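Local coordinates for protein ficolin-3 (Homo sapiens, PDB 2J5Z) that binds sugars such as galactose through its fibrinogen-like domain, and probably recognises microbial surfaces in innate immunity, at residues A[180-185]-A[202-207]; A[143-148]-A[173-178]; A[103-108]-A[211-216]; A[115-120]-A[131-136]. All coordinates share one frame; numbering follows the deposited sequence.

Contact 1: residues A[180-185]-A[202-207]; sequences CYRSNL and DWASGR. With GAL (beta-D-galactopyranose), chain E.
This contact forms part of the galactose pocket of the fibrinogen-like domain, where Tyr181 meets both the sugar and Asp202. The Tyr181 hydroxyl donates to Asp202 OD2, with OH and OD2 2.6 Å apart. The carboxylate oxygen is met on its anti side, 24° out of the carboxylate plane. With chi1 of 74°, Tyr181 CG sits between its own backbone N and carbonyl carbon, and this swings the ring across to Asp202. One ring face lies under galactose O3; Asn184 CB packs over the centre of the opposite face. The sugar ring oxygen accepts from the backbone: Cys180 N to galactose O5 at 2.6 Å. Cys180 follows a cis peptide bond and forms the disulfide with Cys167.

Behind the pocket the backbones meet in a single bridge, Ser183 with Trp203. Ala204 N donates to Arg182 O at 2.7 Å, and Asn184 N donates to Asp202 O at 3.1 Å. Ala204 CB lies over a face of the Arg182 guanidinium, whose NH2 bonds to Asp143 O. Further along the segment, Leu185 CD1 touches Trp203 CZ3 at 3.9 Å. Ser183 CB also packs on that indole, while its OG bonds to Ser144 O. The bond to Asp202 ties the far end of the Tyr181 ring, and Asn184 backs it. Together they should limit how far this ring can move beneath the sugar.

Contact 2: residues A[143-148]-A[173-178]; sequences DSLSLH and GAWWYA
Trp175 points the edge of its indole at the face of the His148 ring. The planes stand at 82°, and the centroid of the imidazole is 4.6 Å from that of the five-membered indole ring. This is a T-shaped (edge-to-face) stack. Trp175 NE1 comes in over the centre of the imidazole; this N-H also makes a weak bond to Ser183 OG. Leu147 CD2 covers the opposite imidazole face, nearer its rim. Leu145 stands roughly perpendicular to Trp175, and its CD1 touches Trp175 CZ2 at 3.7 Å. CG of Leu145 is anti to the backbone N (chi1 -160°), which turns the isobutyl group toward the indole.

The contact joins two loops of the fibrinogen-like domain, one on each side of helix 167-171 in the chain. Residues 146-148 form a short 3-10 segment. An Asx turn precedes it, with Asp143 OD1 accepting from Leu145 N at 3.1 Å. The same oxygen takes a second bond from Ser146 N, and both donors approach from one face of the carboxylate. On the other loop, Trp176 centres an inverse gamma turn. Its CE3 lies over one face of the Trp175 indole, and its NE1 bonds to Tyr129 O.

Contact 3: residues A[103-108]-A[211-216]; sequences VELEDF and HPYRRV
This is an antiparallel pairing with a classic beta bulge, between strands 101-106 and 215-220. Leu105 and Val216 form a non-hydrogen-bonded pair. Glu106 and Arg215 form the next, hydrogen-bonded pair. At the bulge, Arg214 and Arg215 both face Glu106, so Glu106 O accepts two bonds: Arg214 N at 2.8 Å and Arg215 N at 3.2 Å. In return Glu106 N donates to Arg215 O at 2.8 Å, in the carbonyl plane.

The side chains on the Leu105 and Val216 face are apolar. Leu105 CD2 lies beside Val216 CG2 at 3.8 Å. Leu105 CB sits over a face of the Tyr213 ring, 4.0 Å from its centroid and 27° off the normal, a CH-pi contact. On the other face, Glu106 and Arg215 extend from the sheet alongside each other. Glu106 OE1 and Arg215 NE are 4.1 Å apart, too far for a salt bridge.

Beyond Asp107, Phe108 packs on Arg214 and Pro212. Its CE2 lies 4.3 Å from Pro212 CG. Arg214 has a second position, so the details of its end are doubtful. In the conformer modelled here, its chain is bent at chi3 (-77°), which lays the guanidinium over Phe108 CA.

Neighbouring elements continue the sheet on both flanks. Strand 101-106 pairs with strand 112-122, and strand 215-220 pairs with strand 52-58. Trp203 packs against Leu105 and Tyr213, and Tyr213 OH bonds to Arg207 N.

Contact 4: residues A[115-120]-A[131-136]; sequences AHYATF and LALGKF
Tyr117 has CG anti to its carbonyl carbon (chi1 -62°), whereas Leu133 (chi1 -169°) and Phe136 have CG anti to the backbone N. These torsions place the Tyr117 ring between the other two side chains. Leu133 CD2 rests over one face, 3.9 Å from the ring centroid, as a CH-pi contact. Phe136 turns its edge to the opposite face, with centroids 5.5 Å apart and planes at 61°. Further along, Phe120 and Leu131 lie nearly perpendicular, and Phe120 CE1 touches Leu131 CD1 at 3.5 Å.

Two backbone bonds join the segments. Ala118 N donates to Lys135 O at 2.9 Å, and Gly134 N donates to Thr119 O at 2.8 Å. The second donor lies well above the carbonyl plane. Thr119 OG1 packs closely on Gly134 CA at 3.3 Å. A water links the Thr119 hydroxyl (OG1, 2.6 Å) to the Ala132 carbonyl, to which it donates.

Strands 112-122 and 131-133 form a beta hairpin. Strand 101-106 pairs with 112-122, and its Leu101 packs against Tyr117, Phe120 and Leu133. Tyr117 OH reaches the following loop and approaches Asp143 OD1; the bond is very short in the model, so its exact geometry is doubtful.

How the contacts relate
Contact 1 supplies Cys180 and Tyr181 to the galactose pocket, which Val171, Ser179, Tyr199 and Val209 also line. Contact 2 adjoins it, with centres 8 Å apart. The two are joined by Asn184 OD1 to Tyr177 OH at 2.7 Å and by Ser205 OG to Ser144 OG at 2.8 Å. Contact 3 also touches contact 1, where Arg207 NH2 meets Pro212 O at 2.7 Å. Contact 4 is about 16 Å from contact 1, centre to centre, yet Trp203 packs against its Tyr117 and Ala115. Contacts 3 and 4 belong to the same sheet, linked by Val103 N and Ala115 O at 2.8 Å. The pocket loops thus pack against the sheet through Trp203 and Leu185, among others.

Contact 1: residues A[180-185]-A[202-207]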
loop_
_atom_site.group_PDB
_atom_site.type_symbol
_atom_site.label_atom_id
_atom_site.label_comp_id
_atom_site.label_asym_id
_atom_site.label_seq_id
_atom_site.Cartn_x
_atom_site.Cartn_y
_atom_site.Cartn_z
ATOM N N CYS A 180 16.665 11.046 30.313
ATOM C CA CYS A 180 16.265 9.904 29.498
ATOM C C CYS A 180 16.726 9.956 28.039
ATOM O O CYS A 180 17.172 8.935 27.505
ATOM C CB CYS A 180 14.749 9.715 29.561
ATOM S SG CYS A 180 14.188 9.128 31.157
ATOM N N TYR A 181 16.616 11.116 27.392
ATOM C CA TYR A 181 16.880 11.178 25.948
ATOM C C TYR A 181 17.259 12.523 25.308
ATOM O O TYR A 181 16.924 13.601 25.813
ATOM C CB TYR A 181 15.691 10.586 25.166
ATOM C CG TYR A 181 14.432 11.448 25.102
ATOM C CD1 TYR A 181 14.316 12.479 24.175
ATOM C CD2 TYR A 181 13.346 11.189 25.929
ATOM C CE1 TYR A 181 13.161 13.250 24.088
ATOM C CE2 TYR A 181 12.179 11.955 25.848
ATOM C CZ TYR A 181 12.098 12.984 24.929
ATOM O OH TYR A 181 10.956 13.750 24.828
ATOM N N ARG A 182 17.958 12.433 24.176
ATOM C CA ARG A 182 18.082 13.538 23.227
ATOM C C ARG A 182 17.196 13.260 22.015
ATOM O O ARG A 182 16.857 14.175 21.271
ATOM C CB ARG A 182 19.527 13.698 22.743
ATOM C CG ARG A 182 20.573 13.826 23.844
ATOM C CD ARG A 182 21.223 15.192 23.874
ATOM N NE ARG A 182 21.620 15.657 22.548
ATOM C CZ ARG A 182 21.552 16.928 22.169
ATOM N NH1 ARG A 182 21.110 17.853 23.016
ATOM N NH2 ARG A 182 21.920 17.280 20.951
ATOM N N SER A 183 16.848 11.988 21.800
ATOM C CA SER A 183 15.897 11.608 20.734
ATOM C C SER A 183 14.909 10.553 21.235
ATOM O O SER A 183 15.224 9.745 22.104
ATOM C CB SER A 183 16.624 11.102 19.482
ATOM O OG SER A 183 17.547 10.072 19.812
ATOM N N ASN A 184 13.716 10.545 20.655
ATOM C CA ASN A 184 12.628 9.725 21.168
ATOM C C ASN A 184 11.639 9.445 20.039
ATOM O O ASN A 184 10.439 9.725 20.159
ATOM C CB ASN A 184 11.920 10.492 22.294
ATOM C CG ASN A 184 10.928 9.653 23.049
ATOM O OD1 ASN A 184 11.195 8.483 23.389
ATOM N ND2 ASN A 184 9.765 10.258 23.367
ATOM N N LEU A 185 12.139 8.901 18.937
ATOM C CA LEU A 185 11.359 8.806 17.705
ATOM C C LEU A 185 10.269 7.738 17.724
ATOM O O LEU A 185 9.440 7.699 16.824
ATOM C CB LEU A 185 12.265 8.607 16.486
ATOM C CG LEU A 185 13.302 9.710 16.229
ATOM C CD1 LEU A 185 14.107 9.382 14.978
ATOM C CD2 LEU A 185 12.679 11.130 16.135
ATOM N N ASP A 202 10.554 13.455 19.435
ATOM C CA ASP A 202 11.424 14.616 19.648
ATOM C C ASP A 202 12.863 14.366 19.181
ATOM O O ASP A 202 13.357 13.238 19.244
ATOM C CB ASP A 202 11.473 14.971 21.134
ATOM C CG ASP A 202 10.112 15.335 21.715
ATOM O OD1 ASP A 202 9.189 15.661 20.944
ATOM O OD2 ASP A 202 9.976 15.289 22.959
ATOM N N TRP A 203 13.518 15.428 18.716
ATOM C CA TRP A 203 14.934 15.406 18.330
ATOM C C TRP A 203 15.552 16.680 18.916
ATOM O O TRP A 203 15.382 17.761 18.356
ATOM C CB TRP A 203 15.062 15.397 16.801
ATOM C CG TRP A 203 16.447 15.060 16.237
ATOM C CD1 TRP A 203 17.394 15.945 15.805
ATOM C CD2 TRP A 203 17.006 13.746 16.032
ATOM N NE1 TRP A 203 18.510 15.265 15.354
ATOM C CE2 TRP A 203 18.298 13.919 15.493
ATOM C CE3 TRP A 203 16.541 12.444 16.271
ATOM C CZ2 TRP A 203 19.122 12.840 15.166
ATOM C CZ3 TRP A 203 17.363 11.372 15.955
ATOM C CH2 TRP A 203 18.637 11.575 15.408
ATOM N N ALA A 204 16.236 16.548 20.052
ATOM C CA ALA A 204 16.655 17.716 20.850
ATOM C C ALA A 204 17.362 18.801 20.048
ATOM O O ALA A 204 17.133 19.996 20.270
ATOM C CB ALA A 204 17.512 17.290 22.033
ATOM N N SER A 205 18.228 18.390 19.132
ATOM C CA SER A 205 19.068 19.329 18.406
ATOM C C SER A 205 18.351 19.968 17.223
ATOM O O SER A 205 18.890 20.870 16.573
ATOM C CB SER A 205 20.343 18.639 17.933
ATOM O OG SER A 205 20.048 17.671 16.933
ATOM N N GLY A 206 17.145 19.485 16.935
ATOM C CA GLY A 206 16.309 20.067 15.898
ATOM C C GLY A 206 15.339 21.043 16.528
ATOM O O GLY A 206 15.667 22.216 16.704
ATOM N N ARG A 207 14.151 20.556 16.890
ATOM C CA ARG A 207 13.103 21.397 17.479
ATOM C C ARG A 207 13.073 21.329 19.002
ATOM O O ARG A 207 12.420 22.142 19.659
ATOM C CB ARG A 207 11.727 21.041 16.896
ATOM C CG ARG A 207 11.708 21.024 15.378
ATOM C CD ARG A 207 10.303 21.127 14.776
ATOM N NE ARG A 207 9.242 20.590 15.630
ATOM C CZ ARG A 207 8.261 21.327 16.148
ATOM N NH1 ARG A 207 8.214 22.630 15.901
ATOM N NH2 ARG A 207 7.327 20.768 16.908
HETATM C C1 GAL E . 16.083 14.249 29.414
HETATM C C2 GAL E . 15.561 14.530 28.014
HETATM C C3 GAL E . 14.095 14.942 28.053
HETATM C C4 GAL E . 13.256 14.124 29.036
HETATM C C5 GAL E . 13.997 13.782 30.319
HETATM C C6 GAL E . 13.195 12.794 31.157
HETATM O O1 GAL E . 17.453 13.831 29.368
HETATM O O2 GAL E . 16.330 15.580 27.409
HETATM O O3 GAL E . 13.550 14.796 26.739
HETATM O O4 GAL E . 12.827 12.910 28.413
HETATM O O5 GAL E . 15.261 13.228 29.968
HETATM O O6 GAL E . 13.201 13.212 32.528
#

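Contact 2: residues A[143-148]-A[173-178]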
loop_
_atom_site.group_PDB
_atom_site.type_symbol
_atom_site.label_atom_id
_atom_site.label_comp_id
_atom_site.label_asym_id
_atom_site.label_seq_id
_atom_site.Cartn_x
_atom_site.Cartn_y
_atom_site.Cartn_z
ATOM N N ASP A 143 22.948 16.428 15.594
ATOM C CA ASP A 143 23.155 15.118 16.205
ATOM C C ASP A 143 22.399 14.996 17.524
ATOM O O ASP A 143 22.690 15.705 18.496
ATOM C CB ASP A 143 24.656 14.878 16.400
ATOM C CG ASP A 143 24.963 13.533 17.028
ATOM O OD1 ASP A 143 24.044 12.691 17.157
ATOM O OD2 ASP A 143 26.139 13.331 17.397
ATOM N N SER A 144 21.422 14.087 17.561
ATOM C CA SER A 144 20.710 13.790 18.804
ATOM C C SER A 144 20.679 12.292 19.131
ATOM O O SER A 144 19.859 11.852 19.934
ATOM C CB SER A 144 19.275 14.325 18.749
ATOM O OG SER A 144 19.253 15.744 18.831
ATOM N N LEU A 145 21.560 11.521 18.503
ATOM C CA LEU A 145 21.586 10.084 18.721
ATOM C C LEU A 145 22.906 9.587 19.324
ATOM O O LEU A 145 22.946 8.495 19.872
ATOM C CB LEU A 145 21.278 9.336 17.418
ATOM C CG LEU A 145 20.806 7.876 17.520
ATOM C CD1 LEU A 145 19.543 7.758 18.365
ATOM C CD2 LEU A 145 20.568 7.291 16.137
ATOM N N SER A 146 23.964 10.394 19.272
ATOM C CA SER A 146 25.269 9.937 19.766
ATOM C C SER A 146 25.236 9.601 21.244
ATOM O O SER A 146 25.859 8.629 21.674
ATOM C CB SER A 146 26.367 10.970 19.496
ATOM O OG SER A 146 26.630 11.065 18.116
ATOM N N LEU A 147 24.511 10.404 22.018
ATOM C CA LEU A 147 24.332 10.148 23.453
ATOM C C LEU A 147 23.839 8.723 23.694
ATOM O O LEU A 147 24.186 8.082 24.682
ATOM C CB LEU A 147 23.333 11.151 24.068
ATOM C CG LEU A 147 22.737 10.760 25.432
ATOM C CD1 LEU A 147 23.785 10.798 26.549
ATOM C CD2 LEU A 147 21.509 11.588 25.825
ATOM N N HIS A 148 23.033 8.225 22.764
ATOM C CA HIS A 148 22.386 6.944 22.936
ATOM C C HIS A 148 23.253 5.769 22.518
ATOM O O HIS A 148 22.943 4.622 22.834
ATOM C CB HIS A 148 21.042 6.952 22.215
ATOM C CG HIS A 148 20.049 7.847 22.881
ATOM N ND1 HIS A 148 19.761 9.112 22.423
ATOM C CD2 HIS A 148 19.338 7.684 24.016
ATOM C CE1 HIS A 148 18.886 9.681 23.234
ATOM N NE2 HIS A 148 18.614 8.836 24.209
ATOM N N GLY A 173 7.559 5.658 25.595
ATOM C CA GLY A 173 8.219 5.211 24.374
ATOM C C GLY A 173 9.052 3.962 24.570
ATOM O O GLY A 173 8.876 3.225 25.553
ATOM N N ALA A 174 9.947 3.717 23.613
ATOM C CA ALA A 174 10.937 2.655 23.705
ATOM C C ALA A 174 12.163 3.161 22.955
ATOM O O ALA A 174 12.037 3.683 21.858
ATOM C CB ALA A 174 10.413 1.376 23.038
ATOM N N TRP A 175 13.349 2.998 23.529
ATOM C CA TRP A 175 14.546 3.576 22.917
ATOM C C TRP A 175 15.736 3.138 23.735
ATOM O O TRP A 175 15.586 2.490 24.768
ATOM C CB TRP A 175 14.469 5.101 22.982
ATOM C CG TRP A 175 15.237 5.921 21.960
ATOM C CD1 TRP A 175 16.259 6.818 22.214
ATOM C CD2 TRP A 175 14.986 5.996 20.555
ATOM N NE1 TRP A 175 16.659 7.419 21.050
ATOM C CE2 TRP A 175 15.899 6.937 20.015
ATOM C CE3 TRP A 175 14.083 5.354 19.695
ATOM C CZ2 TRP A 175 15.933 7.255 18.648
ATOM C CZ3 TRP A 175 14.113 5.668 18.344
ATOM C CH2 TRP A 175 15.041 6.603 17.829
ATOM N N TRP A 176 16.917 3.532 23.279
ATOM C CA TRP A 176 18.133 3.259 24.011
ATOM C C TRP A 176 18.306 4.369 25.039
ATOM O O TRP A 176 19.260 5.149 24.969
ATOM C CB TRP A 176 19.316 3.197 23.044
ATOM C CG TRP A 176 19.108 2.191 21.934
ATOM C CD1 TRP A 176 19.406 0.846 21.969
ATOM C CD2 TRP A 176 18.537 2.440 20.640
ATOM N NE1 TRP A 176 19.059 0.253 20.770
ATOM C CE2 TRP A 176 18.525 1.210 19.940
ATOM C CE3 TRP A 176 18.030 3.588 20.003
ATOM C CZ2 TRP A 176 18.020 1.090 18.640
ATOM C CZ3 TRP A 176 17.547 3.472 18.700
ATOM C CH2 TRP A 176 17.542 2.226 18.033
ATOM N N TYR A 177 17.376 4.426 25.998
ATOM C CA TYR A 177 17.318 5.545 26.949
ATOM C C TYR A 177 18.535 5.651 27.868
ATOM O O TYR A 177 19.114 4.651 28.290
ATOM C CB TYR A 177 16.047 5.478 27.813
ATOM C CG TYR A 177 14.775 5.696 27.037
ATOM C CD1 TYR A 177 14.546 6.888 26.356
ATOM C CD2 TYR A 177 13.805 4.706 26.978
ATOM C CE1 TYR A 177 13.377 7.091 25.626
ATOM C CE2 TYR A 177 12.641 4.899 26.258
ATOM C CZ TYR A 177 12.428 6.091 25.594
ATOM O OH TYR A 177 11.275 6.282 24.863
ATOM N N ALA A 178 18.879 6.891 28.186
ATOM C CA ALA A 178 19.837 7.193 29.240
ATOM C C ALA A 178 19.012 7.673 30.445
ATOM O O ALA A 178 18.458 6.857 31.184
ATOM C CB ALA A 178 20.801 8.265 28.756
#

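Contact 3: residues A[103-108]-A[211-216]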
loop_
_atom_site.group_PDB
_atom_site.type_symbol
_atom_site.label_atom_id
_atom_site.label_comp_id
_atom_site.label_asym_id
_atom_site.label_seq_id
_atom_site.Cartn_x
_atom_site.Cartn_y
_atom_site.Cartn_z
ATOM N N VAL A 103 18.415 9.473 9.249
ATOM C CA VAL A 103 17.173 9.808 9.942
ATOM C C VAL A 103 16.510 10.983 9.204
ATOM O O VAL A 103 17.168 11.991 8.933
ATOM C CB VAL A 103 17.447 10.187 11.411
ATOM C CG1 VAL A 103 16.200 10.738 12.078
ATOM C CG2 VAL A 103 17.985 8.964 12.193
ATOM N N GLU A 104 15.230 10.833 8.863
ATOM C CA GLU A 104 14.461 11.920 8.240
ATOM C C GLU A 104 13.340 12.426 9.142
ATOM O O GLU A 104 12.591 11.645 9.721
ATOM C CB GLU A 104 13.838 11.451 6.932
ATOM C CG GLU A 104 14.819 11.036 5.871
ATOM C CD GLU A 104 14.110 10.735 4.565
ATOM O OE1 GLU A 104 12.860 10.664 4.593
ATOM O OE2 GLU A 104 14.791 10.578 3.532
ATOM N N LEU A 105 13.208 13.745 9.229
ATOM C CA LEU A 105 12.244 14.357 10.119
ATOM C C LEU A 105 11.430 15.385 9.343
ATOM O O LEU A 105 11.967 16.082 8.499
ATOM C CB LEU A 105 12.966 15.041 11.284
ATOM C CG LEU A 105 13.942 14.179 12.094
ATOM C CD1 LEU A 105 14.786 15.050 13.022
ATOM C CD2 LEU A 105 13.199 13.116 12.894
ATOM N N GLU A 106 10.134 15.467 9.622
ATOM C CA GLU A 106 9.310 16.485 8.975
ATOM C C GLU A 106 8.395 17.136 9.994
ATOM O O GLU A 106 7.665 16.451 10.696
ATOM C CB GLU A 106 8.495 15.883 7.833
ATOM C CG GLU A 106 7.734 16.930 7.031
ATOM C CD GLU A 106 6.926 16.328 5.906
ATOM O OE1 GLU A 106 7.493 15.554 5.103
ATOM O OE2 GLU A 106 5.718 16.635 5.820
ATOM N N ASP A 107 8.456 18.462 10.093
ATOM C CA ASP A 107 7.608 19.176 11.033
ATOM C C ASP A 107 6.249 19.470 10.401
ATOM O O ASP A 107 5.987 19.077 9.260
ATOM C CB ASP A 107 8.286 20.459 11.564
ATOM C CG ASP A 107 8.525 21.511 10.478
ATOM O OD1 ASP A 107 7.867 21.470 9.414
ATOM O OD2 ASP A 107 9.387 22.401 10.698
ATOM N N PHE A 108 5.398 20.162 11.148
ATOM C CA PHE A 108 4.022 20.426 10.727
ATOM C C PHE A 108 3.919 21.474 9.626
ATOM O O PHE A 108 2.837 21.725 9.097
ATOM C CB PHE A 108 3.171 20.806 11.936
ATOM C CG PHE A 108 3.135 19.744 13.001
ATOM C CD1 PHE A 108 2.353 18.613 12.841
ATOM C CD2 PHE A 108 3.893 19.871 14.153
ATOM C CE1 PHE A 108 2.318 17.635 13.810
ATOM C CE2 PHE A 108 3.864 18.896 15.128
ATOM C CZ PHE A 108 3.074 17.770 14.957
ATOM N N HIS A 211 8.633 19.344 21.545
ATOM C CA HIS A 211 8.236 19.954 20.279
ATOM C C HIS A 211 8.446 18.993 19.097
ATOM O O HIS A 211 9.495 18.999 18.437
ATOM C CB HIS A 211 8.960 21.283 20.077
ATOM C CG HIS A 211 8.893 22.184 21.274
ATOM N ND1 HIS A 211 7.714 22.747 21.718
ATOM C CD2 HIS A 211 9.856 22.612 22.126
ATOM C CE1 HIS A 211 7.954 23.487 22.788
ATOM N NE2 HIS A 211 9.246 23.420 23.058
ATOM N N PRO A 212 7.419 18.176 18.816
ATOM C CA PRO A 212 7.514 16.970 17.989
ATOM C C PRO A 212 7.405 17.145 16.475
ATOM O O PRO A 212 7.131 18.240 15.967
ATOM C CB PRO A 212 6.332 16.145 18.487
ATOM C CG PRO A 212 5.288 17.191 18.763
ATOM C CD PRO A 212 6.047 18.383 19.319
ATOM N N TYR A 213 7.608 16.036 15.766
ATOM C CA TYR A 213 7.565 15.994 14.316
ATOM C C TYR A 213 6.319 15.253 13.825
ATOM O O TYR A 213 5.784 14.394 14.524
ATOM C CB TYR A 213 8.822 15.295 13.787
ATOM C CG TYR A 213 10.079 16.073 14.105
ATOM C CD1 TYR A 213 10.567 17.015 13.215
ATOM C CD2 TYR A 213 10.749 15.890 15.316
ATOM C CE1 TYR A 213 11.723 17.743 13.504
ATOM C CE2 TYR A 213 11.895 16.618 15.618
ATOM C CZ TYR A 213 12.371 17.539 14.711
ATOM O OH TYR A 213 13.504 18.265 15.005
ATOM N N ARG A 214 5.888 15.604 12.618
ATOM C CA ARG A 214 4.717 15.024 11.961
ATOM C C ARG A 214 5.038 13.680 11.301
ATOM O O ARG A 214 4.230 12.747 11.332
ATOM C CB ARG A 214 4.186 16.015 10.912
ATOM C CG ARG A 214 3.119 15.468 9.973
ATOM C CD ARG A 214 2.589 16.560 9.046
ATOM N NE ARG A 214 1.657 17.459 9.728
ATOM C CZ ARG A 214 1.258 18.634 9.244
ATOM N NH1 ARG A 214 1.712 19.059 8.072
ATOM N NH2 ARG A 214 0.407 19.385 9.933
ATOM N N ARG A 215 6.224 13.597 10.703
ATOM C CA ARG A 215 6.668 12.395 9.994
ATOM C C ARG A 215 8.134 12.116 10.288
ATOM O O ARG A 215 8.958 13.028 10.275
ATOM C CB ARG A 215 6.497 12.561 8.486
ATOM C CG ARG A 215 5.067 12.879 8.033
ATOM C CD ARG A 215 5.019 13.165 6.536
ATOM N NE ARG A 215 5.499 12.025 5.763
ATOM C CZ ARG A 215 4.710 11.109 5.209
ATOM N NH1 ARG A 215 3.390 11.194 5.333
ATOM N NH2 ARG A 215 5.242 10.107 4.524
ATOM N N VAL A 216 8.460 10.852 10.532
ATOM C CA VAL A 216 9.847 10.467 10.777
ATOM C C VAL A 216 10.133 9.187 10.004
ATOM O O VAL A 216 9.246 8.356 9.857
ATOM C CB VAL A 216 10.065 10.174 12.286
ATOM C CG1 VAL A 216 11.477 9.661 12.535
ATOM C CG2 VAL A 216 9.773 11.423 13.129
#

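Contact 4: residues A[115-120]-A[131-136]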
loop_
_atom_site.group_PDB
_atom_site.type_symbol
_atom_site.label_atom_id
_atom_site.label_comp_id
_atom_site.label_asym_id
_atom_site.label_seq_id
_atom_site.Cartn_x
_atom_site.Cartn_y
_atom_site.Cartn_z
ATOM N N ALA A 115 19.661 13.677 9.558
ATOM C CA ALA A 115 20.866 13.361 10.320
ATOM C C ALA A 115 21.430 12.075 9.732
ATOM O O ALA A 115 20.680 11.143 9.421
ATOM C CB ALA A 115 20.541 13.184 11.795
ATOM N N HIS A 116 22.741 12.046 9.563
ATOM C CA HIS A 116 23.404 10.881 9.010
ATOM C C HIS A 116 24.481 10.422 9.969
ATOM O O HIS A 116 25.115 11.242 10.644
ATOM C CB HIS A 116 24.001 11.203 7.645
ATOM C CG HIS A 116 22.973 11.388 6.574
ATOM N ND1 HIS A 116 22.104 12.458 6.557
ATOM C CD2 HIS A 116 22.674 10.641 5.486
ATOM C CE1 HIS A 116 21.309 12.355 5.506
ATOM N NE2 HIS A 116 21.637 11.265 4.838
ATOM N N TYR A 117 24.663 9.105 10.045
ATOM C CA TYR A 117 25.706 8.514 10.897
ATOM C C TYR A 117 26.411 7.438 10.083
ATOM O O TYR A 117 25.770 6.713 9.317
ATOM C CB TYR A 117 25.111 7.915 12.181
ATOM C CG TYR A 117 24.431 8.946 13.050
ATOM C CD1 TYR A 117 25.127 9.581 14.077
ATOM C CD2 TYR A 117 23.093 9.300 12.836
ATOM C CE1 TYR A 117 24.509 10.538 14.880
ATOM C CE2 TYR A 117 22.470 10.268 13.624
ATOM C CZ TYR A 117 23.186 10.883 14.639
ATOM O OH TYR A 117 22.577 11.842 15.415
ATOM N N ALA A 118 27.728 7.336 10.242
ATOM C CA ALA A 118 28.536 6.486 9.377
ATOM C C ALA A 118 28.139 5.010 9.422
ATOM O O ALA A 118 28.168 4.321 8.392
ATOM C CB ALA A 118 30.023 6.635 9.749
ATOM N N THR A 119 27.826 4.522 10.625
ATOM C CA THR A 119 27.400 3.125 10.815
ATOM C C THR A 119 26.296 2.997 11.863
ATOM O O THR A 119 26.105 3.878 12.703
ATOM C CB THR A 119 28.570 2.174 11.234
ATOM O OG1 THR A 119 29.114 2.606 12.487
ATOM C CG2 THR A 119 29.682 2.133 10.174
ATOM N N PHE A 120 25.582 1.879 11.806
ATOM C CA PHE A 120 24.548 1.547 12.771
ATOM C C PHE A 120 24.536 0.029 12.921
ATOM O O PHE A 120 24.515 -0.709 11.933
ATOM C CB PHE A 120 23.179 2.041 12.252
ATOM C CG PHE A 120 21.987 1.572 13.049
ATOM C CD1 PHE A 120 21.405 2.402 14.010
ATOM C CD2 PHE A 120 21.402 0.334 12.801
ATOM C CE1 PHE A 120 20.282 1.981 14.731
ATOM C CE2 PHE A 120 20.290 -0.093 13.514
ATOM C CZ PHE A 120 19.719 0.729 14.464
ATOM N N LEU A 131 22.776 -0.231 21.273
ATOM C CA LEU A 131 23.105 0.504 20.060
ATOM C C LEU A 131 24.608 0.665 19.908
ATOM O O LEU A 131 25.302 1.058 20.859
ATOM C CB LEU A 131 22.474 1.897 20.105
ATOM C CG LEU A 131 22.795 2.833 18.923
ATOM C CD1 LEU A 131 22.317 2.270 17.584
ATOM C CD2 LEU A 131 22.136 4.165 19.197
ATOM N N ALA A 132 25.106 0.346 18.721
ATOM C CA ALA A 132 26.477 0.716 18.327
ATOM C C ALA A 132 26.402 1.689 17.140
ATOM O O ALA A 132 26.172 1.286 15.993
ATOM C CB ALA A 132 27.285 -0.519 17.960
ATOM N N LEU A 133 26.576 2.974 17.432
ATOM C CA LEU A 133 26.396 4.011 16.422
ATOM C C LEU A 133 27.737 4.604 16.005
ATOM O O LEU A 133 28.554 4.927 16.859
ATOM C CB LEU A 133 25.488 5.112 16.983
ATOM C CG LEU A 133 24.977 6.147 15.990
ATOM C CD1 LEU A 133 23.942 5.528 15.056
ATOM C CD2 LEU A 133 24.411 7.357 16.756
ATOM N N GLY A 134 27.939 4.734 14.692
ATOM C CA GLY A 134 29.099 5.419 14.120
ATOM C C GLY A 134 29.003 6.927 14.275
ATOM O O GLY A 134 28.014 7.459 14.785
ATOM N N LYS A 135 30.057 7.614 13.862
ATOM C CA LYS A 135 30.137 9.064 14.022
ATOM C C LYS A 135 29.164 9.818 13.115
ATOM O O LYS A 135 28.834 9.361 12.026
ATOM C CB LYS A 135 31.571 9.533 13.755
ATOM C CG LYS A 135 32.610 8.842 14.639
ATOM C CD LYS A 135 32.374 9.150 16.098
ATOM C CE LYS A 135 33.471 8.528 16.977
ATOM N NZ LYS A 135 33.178 8.700 18.432
ATOM N N PHE A 136 28.731 10.980 13.596
ATOM C CA PHE A 136 27.862 11.892 12.872
ATOM C C PHE A 136 28.613 12.497 11.690
ATOM O O PHE A 136 29.708 13.041 11.859
ATOM C CB PHE A 136 27.399 12.992 13.834
ATOM C CG PHE A 136 26.469 14.003 13.226
ATOM C CD1 PHE A 136 25.152 13.672 12.907
ATOM C CD2 PHE A 136 26.896 15.311 13.006
ATOM C CE1 PHE A 136 24.287 14.614 12.367
ATOM C CE2 PHE A 136 26.038 16.263 12.461
ATOM C CZ PHE A 136 24.732 15.922 12.140
HETATM O O HOH W 1 28.490 1.008 14.380
#